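Local coordinates for protein putative Scyalone Dehydratase (Novosphingobium aromaticivorans DSM 12444, PDB 3EF8) that is of unknown function but, as a SnoaL-like member of the NTF2 superfamily, may act as a lyase resembling scytalone dehydratase, at residues 39-44 against 125-130; 73-78 against 90-95; 109-114 against 131-136. All blocks are in the same frame, centred on the assembly; numbering follows the deposited sequence.

Contact 1: residues 39-44 against 125-130; sequences DCEVSY and FKRREL
Strands 40-43 and 127-130 run parallel in the mixed sheet of an NTF2-like fold, and Glu41 and Arg127 meet across them in a salt-bridge network on one face. The backbone ladder is regular: Glu41 N donates to Lys126 O, Glu41 O accepts from Arg128 N at 3.0 Å, Ser43 N donates to Arg128 O at 2.8 Å, and Ser43 O takes the N-H of Leu130. Above it, Arg127 NH1 reaches Glu41 OE1 at 2.9 Å on the anti side of the carboxylate and tilted out of its plane, in a bent bond (133° at the hydrogen), with the two charged planes 87° apart. With CG opposite its own backbone N (chi1 -177°) and the chain straight to NE, Arg127 slants up and forward over its strand, so that NH2 reaches Glu129 OE1 at 2.9 Å, in the guanidinium plane; the other oxygen of Glu129 pairs with Arg131. Were Arg127 a leucine, the carboxylate of Glu41 would probably lose its charged mate across the strands, and Glu129 would be left with Arg131. At the far end, Leu130 CB meets the edge of the Tyr44 ring at CD1, 3.9 Å away, and a water bridges Tyr44 O and Leu130 O. On the other face lie Val42 and Arg128, whose guanidinium pairs with Asp114. One arginine probably offsets the charge of two acids, one on each strand, while Arg128 serves a buried ion pair.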
# COMPACT_ATOMS: atom_id res chain seq x y z
N ASP A 39 21.02 6.10 19.95
CA ASP A 39 20.37 5.61 21.17
C ASP A 39 19.02 4.97 20.83
O ASP A 39 18.01 5.20 21.51
CB ASP A 39 20.13 6.76 22.15
CG ASP A 39 19.81 6.27 23.55
OD1 ASP A 39 19.83 5.05 23.80
OD2 ASP A 39 19.57 7.12 24.43
N CYS A 40 19.03 4.14 19.81
CA CYS A 40 17.80 3.49 19.32
C CYS A 40 17.51 2.15 19.96
O CYS A 40 18.34 1.54 20.66
CB CYS A 40 17.83 3.30 17.79
SG CYS A 40 19.18 2.21 17.20
N GLU A 41 16.28 1.70 19.74
CA GLU A 41 15.83 0.38 20.11
C GLU A 41 15.02 -0.22 18.99
O GLU A 41 14.19 0.46 18.36
CB GLU A 41 14.91 0.40 21.33
CG GLU A 41 15.61 0.80 22.58
CD GLU A 41 14.62 1.11 23.70
OE1 GLU A 41 13.38 1.05 23.47
OE2 GLU A 41 15.09 1.45 24.80
N VAL A 42 15.26 -1.48 18.74
CA VAL A 42 14.50 -2.25 17.77
C VAL A 42 14.06 -3.56 18.41
O VAL A 42 14.86 -4.27 19.02
CB VAL A 42 15.30 -2.46 16.46
CG1 VAL A 42 14.51 -3.19 15.45
CG2 VAL A 42 15.70 -1.13 15.87
N SER A 43 12.78 -3.87 18.27
CA SER A 43 12.21 -5.08 18.80
C SER A 43 11.51 -5.85 17.72
O SER A 43 10.50 -5.39 17.18
CB SER A 43 11.24 -4.80 19.93
OG SER A 43 10.63 -5.98 20.39
N TYR A 44 12.00 -7.05 17.46
CA TYR A 44 11.37 -7.95 16.51
C TYR A 44 10.69 -9.15 17.17
O TYR A 44 9.82 -9.78 16.57
CB TYR A 44 12.37 -8.41 15.46
CG TYR A 44 13.04 -7.30 14.70
CD1 TYR A 44 12.28 -6.34 14.03
CD2 TYR A 44 14.43 -7.21 14.63
CE1 TYR A 44 12.88 -5.31 13.32
CE2 TYR A 44 15.04 -6.20 13.93
CZ TYR A 44 14.27 -5.25 13.27
OH TYR A 44 14.87 -4.23 12.56
N PHE A 125 14.61 6.91 12.96
CA PHE A 125 14.03 6.04 13.94
C PHE A 125 14.71 6.10 15.28
O PHE A 125 15.91 5.94 15.39
CB PHE A 125 13.99 4.56 13.51
CG PHE A 125 13.12 4.32 12.27
CD1 PHE A 125 11.74 4.33 12.37
CD2 PHE A 125 13.69 4.02 11.03
CE1 PHE A 125 10.94 4.08 11.26
CE2 PHE A 125 12.91 3.81 9.91
CZ PHE A 125 11.54 3.79 10.05
N LYS A 126 13.89 6.27 16.32
CA LYS A 126 14.39 6.11 17.70
C LYS A 126 13.98 4.75 18.27
O LYS A 126 14.73 4.10 18.97
CB LYS A 126 13.92 7.25 18.61
CG LYS A 126 14.50 7.13 20.02
CD LYS A 126 14.82 8.51 20.57
CE LYS A 126 15.45 8.45 21.98
NZ LYS A 126 14.51 7.95 22.98
N ARG A 127 12.77 4.30 17.94
CA ARG A 127 12.33 2.97 18.28
C ARG A 127 11.50 2.39 17.14
O ARG A 127 10.71 3.10 16.55
CB ARG A 127 11.47 2.93 19.56
CG ARG A 127 11.09 1.51 19.94
CD ARG A 127 10.49 1.40 21.37
NE ARG A 127 9.79 0.12 21.55
CZ ARG A 127 10.40 -0.99 21.96
NH1 ARG A 127 11.69 -0.95 22.23
NH2 ARG A 127 9.73 -2.12 22.08
N ARG A 128 11.72 1.11 16.84
CA ARG A 128 10.82 0.32 15.98
C ARG A 128 10.45 -0.95 16.68
O ARG A 128 11.33 -1.71 17.12
CB ARG A 128 11.44 -0.07 14.64
CG ARG A 128 11.99 1.02 13.84
CD ARG A 128 12.00 0.64 12.37
NE ARG A 128 10.66 0.78 11.80
CZ ARG A 128 10.37 0.76 10.51
NH1 ARG A 128 11.29 0.45 9.62
NH2 ARG A 128 9.16 1.07 10.13
N GLU A 129 9.16 -1.23 16.73
CA GLU A 129 8.67 -2.45 17.27
C GLU A 129 7.82 -3.12 16.20
O GLU A 129 6.81 -2.58 15.76
CB GLU A 129 7.84 -2.22 18.52
CG GLU A 129 7.19 -3.46 19.05
CD GLU A 129 6.43 -3.21 20.32
OE1 GLU A 129 6.99 -2.59 21.26
OE2 GLU A 129 5.30 -3.68 20.41
N LEU A 130 8.25 -4.28 15.73
CA LEU A 130 7.49 -5.07 14.77
C LEU A 130 6.59 -5.99 15.49
O LEU A 130 7.05 -6.77 16.37
CB LEU A 130 8.40 -5.89 13.88
CG LEU A 130 7.70 -6.81 12.92
CD1 LEU A 130 6.95 -6.06 11.80
CD2 LEU A 130 8.72 -7.78 12.30
O HOH W 1 7.25 -9.44 15.63

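Contact 2: residues 73-78 against 90-95; sequences HNSNIC and RSVVLA
The side chains of Asn76 and Val92 project together, one alongside the other, in the antiparallel hairpin of strands 67-81 and 86-99 at the margin of the sheet within this chain. A beta bulge between Ser75 and Cys78 sets Asn76 off the regular pairing, with a positive phi of 59°, and brings its CB within 3.7 Å of Val92 CG2. Ser75 OG donates to Asn76 OD1 at 2.7 Å, and the same OD1 accepts from the backbone N of Asn74 of the second subunit, so the bulge helps form the subunit interface. On the opposite face Asn74 and Val93 also run alongside each other, ND2 3.8 Å from Val93 CG2, while Asn74 OD1 is held by Ser21. Water 2 accepts a hydrogen bond from Asn74 ND2 and donates to Ser91 OG and Val92 O, bridging the strands on the Asn74 face. Farther along, Cys78 CB sits over one face of the Arg90 guanidinium, which pairs with Asp19 of the second subunit; the chain bend at chi3 (72°) folds the guanidinium back so that NH2 comes 3.4 Å from Cys78 SG, and NE donates to water 3, which in turn donates to Asn76 O at 2.9 Å.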
# COMPACT_ATOMS: atom_id res chain seq x y z
N HIS A 73 6.37 -3.50 1.14
CA HIS A 73 5.22 -2.70 0.77
C HIS A 73 4.64 -2.15 2.07
O HIS A 73 4.09 -2.89 2.88
CB HIS A 73 4.18 -3.60 0.07
CG HIS A 73 4.75 -4.36 -1.09
ND1 HIS A 73 4.47 -4.02 -2.40
CD2 HIS A 73 5.65 -5.38 -1.13
CE1 HIS A 73 5.19 -4.81 -3.20
NE2 HIS A 73 5.92 -5.62 -2.46
N ASN A 74 4.74 -0.84 2.26
CA ASN A 74 4.38 -0.19 3.51
C ASN A 74 3.18 0.67 3.29
O ASN A 74 3.21 1.51 2.37
CB ASN A 74 5.53 0.69 3.97
CG ASN A 74 6.80 -0.09 4.16
OD1 ASN A 74 7.61 -0.28 3.23
ND2 ASN A 74 7.01 -0.55 5.39
N SER A 75 2.15 0.48 4.09
CA SER A 75 0.88 1.15 3.88
C SER A 75 0.23 1.45 5.23
O SER A 75 0.74 1.08 6.30
CB SER A 75 -0.07 0.27 3.05
OG SER A 75 -0.44 -0.90 3.73
N ASN A 76 -0.92 2.07 5.19
CA ASN A 76 -1.73 2.26 6.38
C ASN A 76 -0.97 3.04 7.44
O ASN A 76 -1.12 2.74 8.65
CB ASN A 76 -2.22 0.92 6.95
CG ASN A 76 -3.15 0.15 6.02
OD1 ASN A 76 -2.80 -0.15 4.90
ND2 ASN A 76 -4.32 -0.19 6.51
N ILE A 77 -0.24 4.07 7.03
CA ILE A 77 0.63 4.84 7.92
C ILE A 77 -0.16 5.90 8.69
O ILE A 77 -0.80 6.72 8.09
CB ILE A 77 1.79 5.45 7.15
CG1 ILE A 77 2.70 4.34 6.54
CG2 ILE A 77 2.64 6.36 8.06
CD1 ILE A 77 3.72 4.82 5.53
N CYS A 78 -0.13 5.79 10.02
CA CYS A 78 -0.87 6.64 10.98
C CYS A 78 0.16 7.33 11.85
O CYS A 78 0.98 6.69 12.49
CB CYS A 78 -1.73 5.73 11.82
SG CYS A 78 -2.97 4.85 10.86
N ARG A 90 2.11 4.21 13.51
CA ARG A 90 1.62 2.85 13.37
C ARG A 90 1.44 2.61 11.90
O ARG A 90 0.92 3.46 11.17
CB ARG A 90 0.28 2.62 14.06
CG ARG A 90 -0.22 1.19 14.00
CD ARG A 90 -1.64 1.07 14.52
NE ARG A 90 -2.58 1.66 13.60
CZ ARG A 90 -3.68 2.29 13.95
NH1 ARG A 90 -3.98 2.48 15.23
NH2 ARG A 90 -4.48 2.72 13.01
N SER A 91 1.92 1.47 11.40
CA SER A 91 1.77 1.16 9.98
C SER A 91 1.71 -0.33 9.75
O SER A 91 1.92 -1.14 10.66
CB SER A 91 2.90 1.74 9.16
OG SER A 91 4.16 1.16 9.53
N VAL A 92 1.32 -0.68 8.54
CA VAL A 92 1.22 -2.07 8.08
C VAL A 92 2.30 -2.35 7.07
O VAL A 92 2.69 -1.49 6.28
CB VAL A 92 -0.18 -2.35 7.49
CG1 VAL A 92 -0.25 -3.75 6.84
CG2 VAL A 92 -1.24 -2.22 8.57
N VAL A 93 2.85 -3.57 7.15
CA VAL A 93 3.88 -4.03 6.22
C VAL A 93 3.54 -5.38 5.64
O VAL A 93 3.04 -6.26 6.32
CB VAL A 93 5.31 -4.00 6.86
CG1 VAL A 93 5.42 -4.97 8.02
CG2 VAL A 93 6.36 -4.28 5.82
N LEU A 94 3.79 -5.50 4.34
CA LEU A 94 3.82 -6.75 3.61
C LEU A 94 5.27 -6.90 3.12
O LEU A 94 5.77 -6.06 2.38
CB LEU A 94 2.87 -6.75 2.42
CG LEU A 94 2.86 -7.98 1.54
CD1 LEU A 94 2.32 -9.19 2.30
CD2 LEU A 94 2.00 -7.66 0.29
N ALA A 95 5.96 -7.96 3.54
CA ALA A 95 7.35 -8.14 3.20
C ALA A 95 7.55 -9.54 2.64
O ALA A 95 7.24 -10.51 3.31
CB ALA A 95 8.26 -7.89 4.42
O HOH W 2 4.91 -0.04 7.24
O HOH W 3 -2.43 1.18 10.71

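Contact 3: residues 109-114 against 131-136; sequences YGQYFD and RTTMTT
Phe113 and Arg131 form the tight end of this contact: the guanidinium lies flat on the ring, centres 3.8 Å apart and planes at 17°, in a stacked cation-pi pair. Arg131 NH1 is 3.4 Å from Phe113 CZ, offset toward the rim of the ring. The arginine chain, straight from CG to NE, brings CD and NE past the rim by CD1 and CE1, and Glu129 engages NE in a salt bridge that should help hold the group flat. Next to it the backbones of Gln111 and Arg131 exchange two short hydrogen bonds, Gln111 N to Arg131 O and Arg131 N to Gln111 O, each 2.8 Å. These belong to the antiparallel hairpin of strands 106-119 and 122-136 in the NTF2-like sheet, which a classic beta bulge then interrupts: Thr133 and Met134 both face Tyr109, whose O accepts a short but bent bond from Thr133 N and a longer, straighter one, 3.3 Å, from Met134 N. The looser side is bridged by waters, close to where the second subunit packs on Tyr109, Gln111 and Thr133. Water 6 donates to Gln111 OE1 and accepts from Arg131 NH1 at the guanidinium edge, water 5 lies 2.8 Å from Thr133 OG1, and water 4 joins Tyr109 OH to Thr136 OG1, which lies at the edge of the Tyr109 ring, 3.9 Å from Tyr109 CE2.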
# COMPACT_ATOMS: atom_id res chain seq x y z
N TYR A 109 3.42 -10.59 7.24
CA TYR A 109 2.31 -9.62 7.37
C TYR A 109 2.46 -9.00 8.74
O TYR A 109 2.40 -9.70 9.74
CB TYR A 109 0.97 -10.29 7.27
CG TYR A 109 0.76 -11.13 6.04
CD1 TYR A 109 0.27 -10.59 4.86
CD2 TYR A 109 1.08 -12.48 6.09
CE1 TYR A 109 0.07 -11.39 3.73
CE2 TYR A 109 0.85 -13.29 5.00
CZ TYR A 109 0.36 -12.74 3.82
OH TYR A 109 0.13 -13.55 2.72
N GLY A 110 2.74 -7.70 8.80
CA GLY A 110 3.10 -7.13 10.08
C GLY A 110 2.56 -5.73 10.31
O GLY A 110 1.93 -5.13 9.43
N GLN A 111 2.81 -5.27 11.52
CA GLN A 111 2.54 -3.91 11.95
C GLN A 111 3.80 -3.34 12.54
O GLN A 111 4.47 -4.03 13.33
CB GLN A 111 1.46 -3.90 13.03
CG GLN A 111 0.20 -4.62 12.66
CD GLN A 111 -0.78 -4.73 13.84
OE1 GLN A 111 -0.38 -4.49 15.00
NE2 GLN A 111 -2.02 -5.13 13.57
N TYR A 112 4.13 -2.11 12.22
CA TYR A 112 5.20 -1.42 12.88
C TYR A 112 4.68 -0.36 13.81
O TYR A 112 3.88 0.47 13.40
CB TYR A 112 6.14 -0.75 11.88
CG TYR A 112 7.27 -1.60 11.39
CD1 TYR A 112 8.27 -1.95 12.26
CD2 TYR A 112 7.35 -2.00 10.10
CE1 TYR A 112 9.34 -2.68 11.89
CE2 TYR A 112 8.48 -2.78 9.67
CZ TYR A 112 9.44 -3.08 10.59
OH TYR A 112 10.56 -3.87 10.25
N PHE A 113 5.20 -0.37 15.03
CA PHE A 113 4.94 0.67 16.02
C PHE A 113 6.27 1.37 16.23
O PHE A 113 7.17 0.83 16.84
CB PHE A 113 4.35 0.10 17.31
CG PHE A 113 2.91 -0.28 17.18
CD1 PHE A 113 2.55 -1.43 16.51
CD2 PHE A 113 1.92 0.55 17.65
CE1 PHE A 113 1.21 -1.73 16.32
CE2 PHE A 113 0.59 0.20 17.48
CZ PHE A 113 0.26 -0.94 16.83
N ASP A 114 6.38 2.58 15.72
CA ASP A 114 7.61 3.32 15.69
C ASP A 114 7.52 4.65 16.43
O ASP A 114 6.44 5.23 16.56
CB ASP A 114 7.96 3.65 14.21
CG ASP A 114 8.14 2.42 13.31
OD1 ASP A 114 8.70 1.39 13.78
OD2 ASP A 114 7.73 2.54 12.12
N ARG A 131 5.30 -5.95 15.15
CA ARG A 131 4.32 -6.91 15.64
C ARG A 131 3.90 -7.75 14.44
O ARG A 131 3.61 -7.23 13.38
CB ARG A 131 3.13 -6.22 16.31
CG ARG A 131 3.56 -5.38 17.49
CD ARG A 131 2.37 -4.76 18.20
NE ARG A 131 2.83 -3.85 19.22
CZ ARG A 131 2.07 -2.97 19.86
NH1 ARG A 131 0.77 -2.89 19.59
NH2 ARG A 131 2.61 -2.17 20.76
N THR A 132 3.95 -9.07 14.57
CA THR A 132 3.74 -9.99 13.49
C THR A 132 2.31 -10.49 13.49
O THR A 132 1.85 -11.19 14.39
CB THR A 132 4.77 -11.16 13.55
OG1 THR A 132 6.09 -10.62 13.40
CG2 THR A 132 4.54 -12.14 12.44
N THR A 133 1.56 -10.06 12.50
CA THR A 133 0.18 -10.45 12.32
C THR A 133 0.06 -11.90 11.95
O THR A 133 -0.77 -12.63 12.49
CB THR A 133 -0.47 -9.56 11.23
OG1 THR A 133 -0.19 -8.20 11.57
CG2 THR A 133 -1.97 -9.80 11.08
N MSE A 134 0.93 -12.31 11.04
CA MSE A 134 1.07 -13.69 10.65
C MSE A 134 2.16 -13.78 9.64
O MSE A 134 2.65 -12.78 9.13
CB MSE A 134 -0.22 -14.26 10.11
CG MSE A 134 -0.84 -13.44 9.07
SE MSE A 134 -2.75 -13.77 9.13
CE MSE A 134 -2.98 -13.62 7.30
N THR A 135 2.55 -15.02 9.35
CA THR A 135 3.60 -15.30 8.37
C THR A 135 3.30 -16.56 7.57
O THR A 135 2.50 -17.43 7.98
CB THR A 135 5.00 -15.45 8.98
OG1 THR A 135 5.08 -16.68 9.73
CG2 THR A 135 5.34 -14.31 9.90
N THR A 136 3.94 -16.64 6.42
CA THR A 136 3.84 -17.80 5.56
C THR A 136 5.19 -18.22 5.06
O THR A 136 5.93 -17.45 4.44
CB THR A 136 2.92 -17.47 4.35
OG1 THR A 136 1.63 -17.09 4.86
CG2 THR A 136 2.75 -18.69 3.41
O HOH W 4 -0.28 -16.30 3.14
O HOH W 5 -0.62 -6.66 9.29
O HOH W 6 -1.06 -4.13 17.63

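From the N terminus, the chain passes helix 3-25 before strand 40-43 opens contact 1, which closes only when strand 122-136 returns alongside it, 81 residues on. Contact 2 falls within this long loop, as a short hairpin completed before contact 3 begins. Contact 3 starts inside the loop too, but its second segment follows directly on residues 125-130, so contacts 1 and 3 cross and share strand 122-136. Backbone pairs such as Ser91 with Tyr112 connect contacts 2 and 3, and the backbones of Phe113 and Glu129 probably hydrogen-bond, joining contacts 3 and 1. The three contacts, with the pairing of strands 86-99 and 106-119 between them, span five strands of one sheet, contacts 2 and 3 also meeting the second subunit.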